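Mevalonate kinase (Staphylococcus aureus, PDB 2X7I) probably catalyses the ATP-dependent phosphorylation of mevalonate to phosphomevalonate, a step of the mevalonate pathway to isoprenoids. Local coordinates at residues Gly13-Ile18 / Met176-Thr181; Val41-Leu46 / Val112-Asp117; Ala66-Lys71 / Ala105-Ala110; Ser72-Phe77 / Leu87-Gln92; Asp147-Thr150 / Pro156-Phe159. All blocks are in the same frame, centred on the assembly; numbering follows the deposited sequence.

In the fold
From the N terminus, strand 6-16 opens the longest loop, which contact 1 closes only when strand 175-180 arrives, so the other four contacts all lie within it. Strand 29-45 opens the next loop, closed by contact 2 at helix 103-119. Contact 3 closes a shorter one inside that, between residues 66-71 and the same helix, and contact 4 a shorter one still, between helix 70-80 and strand 87-93. Contact 5 follows in series, its helix 145-153 meeting strand 157-160; no loops cross. Contacts 2, 4 and 5 pack helices on the mixed sheet, contact 3 joins the turn into helix 70-80 to helix 103-119, and contact 1 ties the mixed sheet to the four-stranded antiparallel one.

Contact 1: Gly13-Ile18 / Met176-Thr181; sequences GKIILI and MVVIDT
I15 reaches from strand 6-16 to V178 on strand 175-180, and with it the two sheets of the GHMP kinase fold touch: the mixed sheet that holds the early strands and the four-stranded antiparallel sheet formed later in the chain. The strands are not paired. I15 CA and V178 CA, the nearest pair, are 9.3 Å apart, and only side chains touch between the two segments. I15 turns its CG1 branch away from its own carbonyl carbon (chi1 -55°), and CD1 meets the fork of V178 tip to tip, 3.5 Å from CG2 and 3.9 Å from CG1 of that valine. F34, on the neighbouring strand 29-45, packs against both residues, and L277 of strand 276-280 adds to the cover of I15.

Two residues on, the chain is turning a corner at L17. Its backbone O takes a hydrogen bond from K266 NZ, while its side chain lies obliquely across that of M176. M176 runs out extended as far as its sulfur and bends only at the last torsion (chi3 66°), which brings the methyl up to both L17 and I15: M176 CE sits 3.8 Å from L17 CD2 and 4.2 Å from I15 CD1, with M176 SD 3.6 Å from L17 CD2.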
# COMPACT_ATOMS: atom_id res chain seq x y z
N GLY A 13 3.98 -1.11 3.15
CA GLY A 13 2.84 -1.24 2.26
C GLY A 13 3.26 -0.96 0.82
O GLY A 13 4.45 -1.02 0.50
N LYS A 14 2.30 -0.63 -0.03
CA LYS A 14 2.60 -0.16 -1.39
C LYS A 14 1.52 0.81 -1.89
O LYS A 14 0.39 0.79 -1.41
CB LYS A 14 2.78 -1.34 -2.34
CG LYS A 14 1.67 -1.60 -3.32
CD LYS A 14 0.36 -2.03 -2.68
CE LYS A 14 -0.80 -1.65 -3.60
NZ LYS A 14 -2.11 -2.19 -3.19
N ILE A 15 1.89 1.64 -2.86
CA ILE A 15 0.91 2.52 -3.51
C ILE A 15 0.96 2.33 -5.01
O ILE A 15 2.03 2.22 -5.60
CB ILE A 15 1.16 4.02 -3.18
CG1 ILE A 15 1.17 4.23 -1.66
CG2 ILE A 15 0.09 4.90 -3.85
CD1 ILE A 15 0.55 5.53 -1.19
N ILE A 16 -0.22 2.24 -5.62
CA ILE A 16 -0.35 2.31 -7.06
C ILE A 16 -0.43 3.80 -7.37
O ILE A 16 -1.46 4.43 -7.15
CB ILE A 16 -1.63 1.59 -7.57
CG1 ILE A 16 -1.66 0.12 -7.14
CG2 ILE A 16 -1.71 1.68 -9.08
CD1 ILE A 16 -0.47 -0.71 -7.61
N LEU A 17 0.68 4.37 -7.83
CA LEU A 17 0.73 5.79 -8.16
C LEU A 17 -0.25 6.11 -9.28
O LEU A 17 -0.99 7.09 -9.20
CB LEU A 17 2.13 6.18 -8.61
CG LEU A 17 3.21 6.29 -7.53
CD1 LEU A 17 4.49 6.80 -8.18
CD2 LEU A 17 2.79 7.21 -6.39
N ILE A 18 -0.24 5.28 -10.32
CA ILE A 18 -1.14 5.41 -11.46
C ILE A 18 -1.51 4.00 -11.86
O ILE A 18 -0.65 3.11 -11.90
CB ILE A 18 -0.47 6.06 -12.67
CG1 ILE A 18 0.27 7.33 -12.28
CG2 ILE A 18 -1.48 6.39 -13.76
CD1 ILE A 18 1.44 7.64 -13.20
N MET A 176 5.28 13.15 -1.16
CA MET A 176 3.92 12.81 -1.52
C MET A 176 3.14 12.67 -0.22
O MET A 176 3.51 11.86 0.64
CB MET A 176 3.89 11.51 -2.32
CG MET A 176 2.49 11.01 -2.65
SD MET A 176 2.48 9.59 -3.76
CE MET A 176 3.26 8.32 -2.77
N VAL A 177 2.09 13.47 -0.07
CA VAL A 177 1.15 13.31 1.04
C VAL A 177 0.08 12.31 0.62
O VAL A 177 -0.56 12.48 -0.41
CB VAL A 177 0.47 14.64 1.43
CG1 VAL A 177 -0.54 14.42 2.55
CG2 VAL A 177 1.51 15.66 1.85
N VAL A 178 -0.11 11.28 1.43
CA VAL A 178 -1.10 10.25 1.19
C VAL A 178 -2.25 10.50 2.15
O VAL A 178 -2.05 10.54 3.35
CB VAL A 178 -0.50 8.86 1.40
CG1 VAL A 178 -1.55 7.77 1.25
CG2 VAL A 178 0.66 8.64 0.43
N ILE A 179 -3.45 10.68 1.61
CA ILE A 179 -4.63 10.97 2.41
C ILE A 179 -5.68 9.86 2.30
O ILE A 179 -6.00 9.42 1.21
CB ILE A 179 -5.29 12.29 1.97
CG1 ILE A 179 -4.32 13.46 2.18
CG2 ILE A 179 -6.59 12.52 2.74
CD1 ILE A 179 -4.65 14.69 1.34
N ASP A 180 -6.18 9.41 3.45
CA ASP A 180 -7.28 8.46 3.54
C ASP A 180 -8.52 9.24 3.97
O ASP A 180 -8.49 9.95 4.97
CB ASP A 180 -6.91 7.38 4.58
CG ASP A 180 -8.08 6.46 4.95
OD1 ASP A 180 -7.93 5.70 5.94
OD2 ASP A 180 -9.13 6.49 4.29
N THR A 181 -9.60 9.14 3.19
CA THR A 181 -10.83 9.89 3.49
C THR A 181 -11.74 9.19 4.51
O THR A 181 -12.74 9.76 4.92
CB THR A 181 -11.64 10.19 2.21
OG1 THR A 181 -12.20 8.97 1.69
CG2 THR A 181 -10.76 10.85 1.14

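Contact 2: Val41-Leu46 / Val112-Asp117; sequences VLIEAL and VRASYD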
# COMPACT_ATOMS: atom_id res chain seq x y z
N VAL A 41 5.18 -8.11 12.73
CA VAL A 41 4.70 -9.35 13.33
C VAL A 41 5.76 -9.92 14.28
O VAL A 41 6.94 -10.00 13.93
CB VAL A 41 4.31 -10.41 12.25
CG1 VAL A 41 3.98 -11.76 12.91
CG2 VAL A 41 3.15 -9.89 11.40
N LEU A 42 5.33 -10.30 15.47
CA LEU A 42 6.18 -10.98 16.45
C LEU A 42 5.54 -12.33 16.81
O LEU A 42 4.36 -12.39 17.12
CB LEU A 42 6.35 -10.12 17.70
CG LEU A 42 7.11 -10.75 18.87
CD1 LEU A 42 8.56 -11.07 18.51
CD2 LEU A 42 7.04 -9.84 20.10
N ILE A 43 6.34 -13.39 16.77
CA ILE A 43 5.92 -14.73 17.16
C ILE A 43 6.80 -15.19 18.31
O ILE A 43 8.01 -15.32 18.13
CB ILE A 43 6.05 -15.74 15.99
CG1 ILE A 43 5.44 -15.17 14.70
CG2 ILE A 43 5.42 -17.08 16.37
CD1 ILE A 43 5.37 -16.14 13.54
N GLU A 44 6.19 -15.43 19.47
CA GLU A 44 6.92 -15.83 20.68
C GLU A 44 6.48 -17.18 21.23
O GLU A 44 5.32 -17.33 21.61
CB GLU A 44 6.69 -14.81 21.79
CG GLU A 44 7.23 -13.42 21.52
CD GLU A 44 6.86 -12.44 22.63
OE1 GLU A 44 5.69 -11.97 22.63
OE2 GLU A 44 7.73 -12.16 23.48
N ALA A 45 7.40 -18.13 21.31
CA ALA A 45 7.17 -19.35 22.08
C ALA A 45 7.12 -18.98 23.56
O ALA A 45 7.92 -18.19 24.04
CB ALA A 45 8.27 -20.36 21.83
N LEU A 46 6.14 -19.55 24.27
CA LEU A 46 5.98 -19.36 25.72
C LEU A 46 6.33 -20.67 26.43
O LEU A 46 6.78 -21.62 25.78
CB LEU A 46 4.55 -18.90 26.03
CG LEU A 46 4.22 -17.40 25.90
CD1 LEU A 46 5.20 -16.67 24.99
CD2 LEU A 46 2.79 -17.24 25.39
N VAL A 112 5.46 -14.04 7.10
CA VAL A 112 6.38 -15.04 6.56
C VAL A 112 7.80 -14.79 7.06
O VAL A 112 8.48 -15.72 7.44
CB VAL A 112 6.38 -15.07 5.02
CG1 VAL A 112 7.55 -15.92 4.52
CG2 VAL A 112 5.05 -15.60 4.50
N ARG A 113 8.23 -13.54 7.04
CA ARG A 113 9.51 -13.15 7.61
C ARG A 113 9.63 -13.59 9.08
O ARG A 113 10.59 -14.27 9.45
CB ARG A 113 9.71 -11.64 7.47
CG ARG A 113 10.14 -11.23 6.08
CD ARG A 113 10.13 -9.72 5.87
NE ARG A 113 10.79 -9.38 4.61
CZ ARG A 113 10.67 -8.23 3.95
NH1 ARG A 113 9.90 -7.25 4.41
NH2 ARG A 113 11.33 -8.06 2.81
N ALA A 114 8.66 -13.19 9.90
CA ALA A 114 8.60 -13.59 11.30
C ALA A 114 8.68 -15.11 11.47
O ALA A 114 9.36 -15.60 12.37
CB ALA A 114 7.31 -13.07 11.94
N SER A 115 7.98 -15.82 10.59
CA SER A 115 7.90 -17.29 10.66
C SER A 115 9.26 -17.93 10.45
O SER A 115 9.65 -18.80 11.22
CB SER A 115 6.94 -17.83 9.59
OG SER A 115 5.63 -17.34 9.80
N TYR A 116 9.96 -17.49 9.41
CA TYR A 116 11.29 -18.01 9.12
C TYR A 116 12.29 -17.63 10.21
O TYR A 116 13.14 -18.44 10.58
CB TYR A 116 11.78 -17.53 7.76
CG TYR A 116 11.29 -18.40 6.64
CD1 TYR A 116 9.93 -18.44 6.32
CD2 TYR A 116 12.16 -19.19 5.90
CE1 TYR A 116 9.46 -19.24 5.30
CE2 TYR A 116 11.69 -20.01 4.87
CZ TYR A 116 10.34 -20.01 4.58
OH TYR A 116 9.85 -20.80 3.58
N ASP A 117 12.18 -16.41 10.72
CA ASP A 117 13.06 -15.95 11.79
C ASP A 117 12.88 -16.81 13.06
O ASP A 117 13.84 -17.17 13.71
CB ASP A 117 12.79 -14.47 12.09
CG ASP A 117 13.83 -13.86 13.01
OD1 ASP A 117 15.02 -14.19 12.84
OD2 ASP A 117 13.46 -13.05 13.88
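I43 reaches from strand 29-45 onto helix 103-119 and meets A114 and S115 there. Its CB points at the helix but stays short of it; the contact begins one atom further out. CG1, anti to the carbonyl carbon of I43 (chi1 -48°), comes to 3.9 Å from A114 CB. The chain then continues extended, and CD1 at the tip passes beyond the alanine to S115, ending 3.9 Å from S115 OG and 4.0 Å from S115 N.

That hydroxyl is not looking for a partner on the strand. S115 OG lies beside its own backbone N and makes a hydrogen bond to the carbonyl O of F111, one turn earlier, so the oxygen that the I43 methyl touches already has its hydrogen bond within the helix; toward I43 it makes van der Waals contact alone.

Helix on sheet is the theme here, as in the alpha/beta layer of GHMP kinases: the helix runs at 30° to the strand, and the two short axes approach to 7.8 Å. A114 suits so close a pass, having only a methyl group to place between strand and helix. V41, two residues before I43 and on the same face of the strand, grips that methyl as well: V41 CG1 is 3.7 Å from A114 CB, and the backbone V41 O is also 3.7 Å from A114 CB. The other branch, V41 CG2, leans on A110 one turn back, while F111 and F118 of the helix pack on I43.

Contact 3: Ala66-Lys71 / Ala105-Ala110; sequences APDHLK and AAVAVA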
# COMPACT_ATOMS: atom_id res chain seq x y z
N ALA A 66 -10.94 -6.73 8.72
CA ALA A 66 -11.71 -7.94 8.96
C ALA A 66 -11.60 -8.99 7.85
O ALA A 66 -11.56 -10.17 8.15
CB ALA A 66 -13.16 -7.60 9.22
N PRO A 67 -11.55 -8.56 6.56
CA PRO A 67 -11.36 -9.52 5.46
C PRO A 67 -10.01 -10.26 5.41
O PRO A 67 -9.86 -11.18 4.61
CB PRO A 67 -11.50 -8.64 4.20
CG PRO A 67 -12.33 -7.50 4.62
CD PRO A 67 -11.98 -7.24 6.06
N ASP A 68 -9.04 -9.86 6.24
CA ASP A 68 -7.70 -10.47 6.23
C ASP A 68 -7.57 -11.42 7.42
O ASP A 68 -7.36 -10.99 8.55
CB ASP A 68 -6.62 -9.39 6.26
CG ASP A 68 -5.28 -9.88 5.72
OD1 ASP A 68 -5.24 -10.91 5.03
OD2 ASP A 68 -4.27 -9.22 5.97
N HIS A 69 -7.68 -12.72 7.15
CA HIS A 69 -7.89 -13.71 8.20
C HIS A 69 -6.56 -14.28 8.67
O HIS A 69 -6.12 -15.33 8.20
CB HIS A 69 -8.81 -14.83 7.68
CG HIS A 69 -10.09 -14.32 7.08
ND1 HIS A 69 -10.59 -14.79 5.88
CD2 HIS A 69 -10.95 -13.37 7.51
CE1 HIS A 69 -11.72 -14.17 5.61
NE2 HIS A 69 -11.97 -13.30 6.59
N LEU A 70 -5.95 -13.58 9.62
CA LEU A 70 -4.62 -13.92 10.13
C LEU A 70 -4.62 -15.22 10.94
O LEU A 70 -3.61 -15.92 10.99
CB LEU A 70 -4.07 -12.77 10.97
CG LEU A 70 -4.21 -11.37 10.36
CD1 LEU A 70 -3.33 -10.36 11.09
CD2 LEU A 70 -3.90 -11.36 8.87
N LYS A 71 -5.75 -15.53 11.57
CA LYS A 71 -5.91 -16.79 12.31
C LYS A 71 -5.62 -18.01 11.42
O LYS A 71 -5.07 -19.01 11.90
CB LYS A 71 -7.31 -16.88 12.93
CG LYS A 71 -7.47 -15.96 14.12
CD LYS A 71 -8.88 -15.87 14.68
CE LYS A 71 -8.84 -15.20 16.07
NZ LYS A 71 -10.17 -14.93 16.69
N ALA A 105 -0.97 -7.87 1.55
CA ALA A 105 0.38 -8.28 1.16
C ALA A 105 1.40 -7.95 2.25
O ALA A 105 2.30 -8.74 2.51
CB ALA A 105 0.76 -7.66 -0.16
N ALA A 106 1.26 -6.79 2.89
CA ALA A 106 2.15 -6.39 3.98
C ALA A 106 2.12 -7.39 5.15
O ALA A 106 3.17 -7.86 5.59
CB ALA A 106 1.79 -5.00 4.47
N VAL A 107 0.92 -7.70 5.64
CA VAL A 107 0.74 -8.69 6.69
C VAL A 107 1.40 -10.02 6.29
O VAL A 107 2.12 -10.63 7.09
CB VAL A 107 -0.78 -8.90 7.03
CG1 VAL A 107 -0.99 -10.13 7.90
CG2 VAL A 107 -1.35 -7.67 7.74
N ALA A 108 1.19 -10.43 5.04
CA ALA A 108 1.71 -11.71 4.57
C ALA A 108 3.23 -11.72 4.51
O ALA A 108 3.85 -12.70 4.90
CB ALA A 108 1.11 -12.07 3.23
N VAL A 109 3.84 -10.65 4.00
CA VAL A 109 5.30 -10.54 3.95
C VAL A 109 5.90 -10.49 5.37
O VAL A 109 6.91 -11.15 5.64
CB VAL A 109 5.73 -9.31 3.13
CG1 VAL A 109 7.25 -9.06 3.23
CG2 VAL A 109 5.32 -9.49 1.66
N ALA A 110 5.27 -9.73 6.26
CA ALA A 110 5.70 -9.62 7.65
C ALA A 110 5.56 -10.96 8.37
O ALA A 110 6.47 -11.39 9.09
CB ALA A 110 4.89 -8.57 8.36
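V107 points from helix 103-119 at L70 and D68, which flank the turn leading into helix 70-80. Its CG1 meets the end of L70 head-on: L70 CD2 is only 3.3 Å from V107 CG1, tighter than normal carbon contact, though a small coordinate error could account for part of that.

D68 points back at the valine, beside L70 and not across from it. With CG anti to the backbone N (chi1 -158°), its carboxylate is carried out so that D68 OD2 lies 3.7 Å from both V107 CB and V107 CG2. Between D68 and L70 the chain makes an inverse gamma turn centred on H69, with a weak hydrogen bond from L70 N to D68 O, and the side chains on either side of that turn both reach the one valine.

The helix follows the glycine-rich loop that binds ATP phosphates in GHMP kinases. The side chain of D68 is about 4 Å from a bound citrate, probably from the crystallisation liquor. A139 and H140 of helix 125-140 also touch that side chain. No hydrogen bond crosses the contact: V107 gives the carboxylate oxygen van der Waals contact alone, so any polar partner of OD2 must come from another quarter.

Contact 4: Ser72-Phe77 / Leu87-Gln92; sequences SLVNRF and LAVTIQ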
# COMPACT_ATOMS: atom_id res chain seq x y z
N SER A 72 -5.97 -17.92 10.14
CA SER A 72 -5.65 -18.97 9.18
C SER A 72 -4.15 -19.13 8.96
O SER A 72 -3.66 -20.26 8.83
CB SER A 72 -6.35 -18.72 7.83
OG SER A 72 -7.74 -18.98 7.94
N LEU A 73 -3.41 -18.02 8.90
CA LEU A 73 -1.96 -18.08 8.73
C LEU A 73 -1.30 -18.74 9.95
O LEU A 73 -0.39 -19.54 9.80
CB LEU A 73 -1.36 -16.69 8.49
CG LEU A 73 -1.80 -15.94 7.24
CD1 LEU A 73 -0.95 -14.69 7.02
CD2 LEU A 73 -1.79 -16.84 6.00
N VAL A 74 -1.78 -18.42 11.15
CA VAL A 74 -1.18 -18.95 12.37
C VAL A 74 -1.50 -20.45 12.54
O VAL A 74 -0.61 -21.24 12.86
CB VAL A 74 -1.62 -18.16 13.61
CG1 VAL A 74 -0.99 -18.76 14.86
CG2 VAL A 74 -1.22 -16.69 13.47
N ASN A 75 -2.75 -20.83 12.33
CA ASN A 75 -3.13 -22.23 12.35
C ASN A 75 -2.26 -23.05 11.40
O ASN A 75 -1.72 -24.08 11.79
CB ASN A 75 -4.61 -22.41 11.98
CG ASN A 75 -5.54 -22.04 13.11
OD1 ASN A 75 -5.12 -21.85 14.26
ND2 ASN A 75 -6.83 -21.93 12.79
N ARG A 76 -2.12 -22.59 10.17
CA ARG A 76 -1.27 -23.26 9.18
C ARG A 76 0.17 -23.37 9.64
O ARG A 76 0.80 -24.41 9.47
CB ARG A 76 -1.31 -22.52 7.83
CG ARG A 76 -0.68 -23.30 6.69
CD ARG A 76 -0.56 -22.45 5.42
NE ARG A 76 0.18 -23.10 4.33
CZ ARG A 76 -0.32 -24.05 3.53
NH1 ARG A 76 -1.57 -24.50 3.69
NH2 ARG A 76 0.45 -24.54 2.55
N PHE A 77 0.70 -22.29 10.20
CA PHE A 77 2.08 -22.26 10.64
C PHE A 77 2.32 -23.25 11.78
O PHE A 77 3.36 -23.91 11.83
CB PHE A 77 2.44 -20.84 11.06
CG PHE A 77 3.73 -20.73 11.82
CD1 PHE A 77 4.94 -20.71 11.14
CD2 PHE A 77 3.73 -20.63 13.20
CE1 PHE A 77 6.13 -20.61 11.83
CE2 PHE A 77 4.92 -20.52 13.89
CZ PHE A 77 6.12 -20.52 13.20
N LEU A 87 2.08 -20.30 21.84
CA LEU A 87 2.59 -19.20 21.03
C LEU A 87 1.80 -17.92 21.29
O LEU A 87 0.58 -17.95 21.36
CB LEU A 87 2.44 -19.50 19.53
CG LEU A 87 3.53 -20.22 18.73
CD1 LEU A 87 3.19 -20.11 17.24
CD2 LEU A 87 4.92 -19.65 19.01
N ALA A 88 2.52 -16.80 21.39
CA ALA A 88 1.91 -15.48 21.44
C ALA A 88 2.29 -14.77 20.15
O ALA A 88 3.46 -14.56 19.89
CB ALA A 88 2.39 -14.69 22.65
N VAL A 89 1.28 -14.44 19.35
CA VAL A 89 1.48 -13.76 18.08
C VAL A 89 0.92 -12.34 18.19
O VAL A 89 -0.21 -12.14 18.63
CB VAL A 89 0.79 -14.49 16.93
CG1 VAL A 89 1.00 -13.74 15.62
CG2 VAL A 89 1.32 -15.92 16.81
N THR A 90 1.74 -11.37 17.80
CA THR A 90 1.40 -9.96 17.86
C THR A 90 1.60 -9.35 16.47
O THR A 90 2.62 -9.58 15.82
CB THR A 90 2.27 -9.21 18.90
OG1 THR A 90 2.12 -9.82 20.19
CG2 THR A 90 1.86 -7.75 19.00
N ILE A 91 0.59 -8.62 16.00
CA ILE A 91 0.61 -7.94 14.71
C ILE A 91 0.33 -6.48 15.01
O ILE A 91 -0.64 -6.18 15.70
CB ILE A 91 -0.48 -8.48 13.74
CG1 ILE A 91 -0.38 -9.99 13.57
CG2 ILE A 91 -0.37 -7.83 12.35
CD1 ILE A 91 -1.70 -10.71 13.79
N GLN A 92 1.19 -5.58 14.54
CA GLN A 92 0.94 -4.14 14.67
C GLN A 92 0.80 -3.56 13.28
O GLN A 92 1.62 -3.84 12.42
CB GLN A 92 2.11 -3.44 15.38
CG GLN A 92 2.45 -3.96 16.77
CD GLN A 92 3.72 -3.34 17.31
OE1 GLN A 92 3.73 -2.19 17.73
NE2 GLN A 92 4.81 -4.10 17.28
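L87 starts strand 87-93 by pushing its CD1 methyl against the rim of F77, on helix 70-80. The methyl lies in the plane of the ring, 3.8 Å from F77 CE2 and 4.1 Å from F77 CD2, and so meets the edge rather than a face; the two side chains stand roughly at right angles. F77 is placed for this by its first torsion: CG is anti to the backbone N (chi1 167°), which swings the ring out from the helix toward the strand.

V89 is next to touch, on the same face of the strand. Its CG2 branch and CG1 of V74 face each other end to end, with V89 CG2 4.1 Å from V74 CG1, a looser fit than that at the phenyl ring. No hydrogen bond spans the gap; the seam is wholly apolar.

Helix and strand are the last two elements of a beta-alpha-beta crossover that begins with strand 53-58, the parallel partner of strand 87-93 in the mixed sheet. I54 of that first strand packs on V74. On the other edge strand 87-93 pairs antiparallel with strand 29-45, whose I43 touches L87, and helix 103-119 lies alongside, putting F111 against V74, S115 against F77 and F118 against L87.

Contact 5: Asp147-Thr150 / Pro156-Phe159; sequences DTQT and PVWF
Apolar contact comes first: Q149 of helix 145-153 lays the start of its side chain across V157 on strand 157-160, with Q149 CG 3.8 Å from V157 CG2 and the two chains nearly perpendicular. Past CG the glutamine bends (chi2 59°), and its amide leaves for a weak hydrogen bond from NE2 to T166 OG1 on the next strand.

The second kind sets a hydroxyl against a hydrocarbon. T150 OG1 is 3.2 Å from V157 CG2 and 3.5 Å from V157 CB, a close van der Waals approach of oxygen to carbon. Its hydrogen bond lies within its own helix, to the carbonyl O of I146, as expected for an oxygen lying beside the backbone N (chi1 -56°).

Hydrogen bonds and salt bridges are absent between the two segments themselves, but polar links tie each segment to a neighbour: D147 OD2 forms a salt bridge with K14 NZ of strand 6-16, and V157 pairs through its backbone with A31 of strand 29-45. What results is a short helix that turns back through a short link into a strand of the mixed sheet and covers it, T150 also packing on A31 and P33, a local helix-on-sheet layer within the GHMP kinase fold.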
# COMPACT_ATOMS: atom_id res chain seq x y z
N ASP A 147 1.75 -6.21 -5.75
CA ASP A 147 1.96 -5.71 -4.38
C ASP A 147 3.11 -6.47 -3.73
O ASP A 147 4.02 -5.87 -3.18
CB ASP A 147 0.70 -5.88 -3.52
CG ASP A 147 -0.51 -5.06 -4.01
OD1 ASP A 147 -0.46 -4.47 -5.11
OD2 ASP A 147 -1.52 -5.02 -3.26
N THR A 148 3.09 -7.80 -3.81
CA THR A 148 4.12 -8.60 -3.18
C THR A 148 5.52 -8.34 -3.77
O THR A 148 6.50 -8.21 -3.04
CB THR A 148 3.80 -10.11 -3.26
OG1 THR A 148 2.49 -10.35 -2.74
CG2 THR A 148 4.82 -10.92 -2.45
N GLN A 149 5.61 -8.26 -5.09
CA GLN A 149 6.88 -8.01 -5.74
C GLN A 149 7.41 -6.60 -5.43
O GLN A 149 8.59 -6.43 -5.14
CB GLN A 149 6.78 -8.24 -7.25
CG GLN A 149 8.03 -7.86 -8.06
CD GLN A 149 9.29 -8.62 -7.64
OE1 GLN A 149 9.22 -9.60 -6.90
NE2 GLN A 149 10.45 -8.17 -8.14
N THR A 150 6.54 -5.60 -5.45
CA THR A 150 6.96 -4.23 -5.12
C THR A 150 7.47 -4.16 -3.68
O THR A 150 8.53 -3.61 -3.42
CB THR A 150 5.80 -3.22 -5.30
OG1 THR A 150 5.29 -3.31 -6.64
CG2 THR A 150 6.27 -1.81 -5.02
N PRO A 156 10.15 -0.04 -7.57
CA PRO A 156 8.92 0.15 -8.32
C PRO A 156 8.70 -0.98 -9.32
O PRO A 156 9.66 -1.54 -9.83
CB PRO A 156 9.14 1.48 -9.07
CG PRO A 156 10.31 2.11 -8.45
CD PRO A 156 11.14 0.99 -7.91
N VAL A 157 7.44 -1.33 -9.55
CA VAL A 157 7.06 -2.32 -10.55
C VAL A 157 6.14 -1.65 -11.57
O VAL A 157 5.19 -0.97 -11.20
CB VAL A 157 6.31 -3.51 -9.93
CG1 VAL A 157 5.76 -4.44 -11.02
CG2 VAL A 157 7.22 -4.27 -8.96
N TRP A 158 6.45 -1.84 -12.85
CA TRP A 158 5.77 -1.17 -13.94
C TRP A 158 5.12 -2.23 -14.82
O TRP A 158 5.81 -3.12 -15.31
CB TRP A 158 6.81 -0.36 -14.74
CG TRP A 158 6.36 0.10 -16.11
CD1 TRP A 158 5.14 0.62 -16.44
CD2 TRP A 158 7.13 0.10 -17.32
NE1 TRP A 158 5.10 0.92 -17.78
CE2 TRP A 158 6.31 0.61 -18.34
CE3 TRP A 158 8.44 -0.31 -17.63
CZ2 TRP A 158 6.76 0.75 -19.67
CZ3 TRP A 158 8.88 -0.18 -18.95
CH2 TRP A 158 8.04 0.35 -19.95
N PHE A 159 3.79 -2.15 -14.97
CA PHE A 159 3.03 -2.99 -15.92
C PHE A 159 2.66 -2.16 -17.15
O PHE A 159 2.23 -1.02 -17.01
CB PHE A 159 1.71 -3.47 -15.28
CG PHE A 159 1.84 -4.62 -14.28
CD1 PHE A 159 3.08 -5.03 -13.78
CD2 PHE A 159 0.69 -5.27 -13.83
CE1 PHE A 159 3.15 -6.08 -12.86
CE2 PHE A 159 0.76 -6.30 -12.92
CZ PHE A 159 1.99 -6.72 -12.43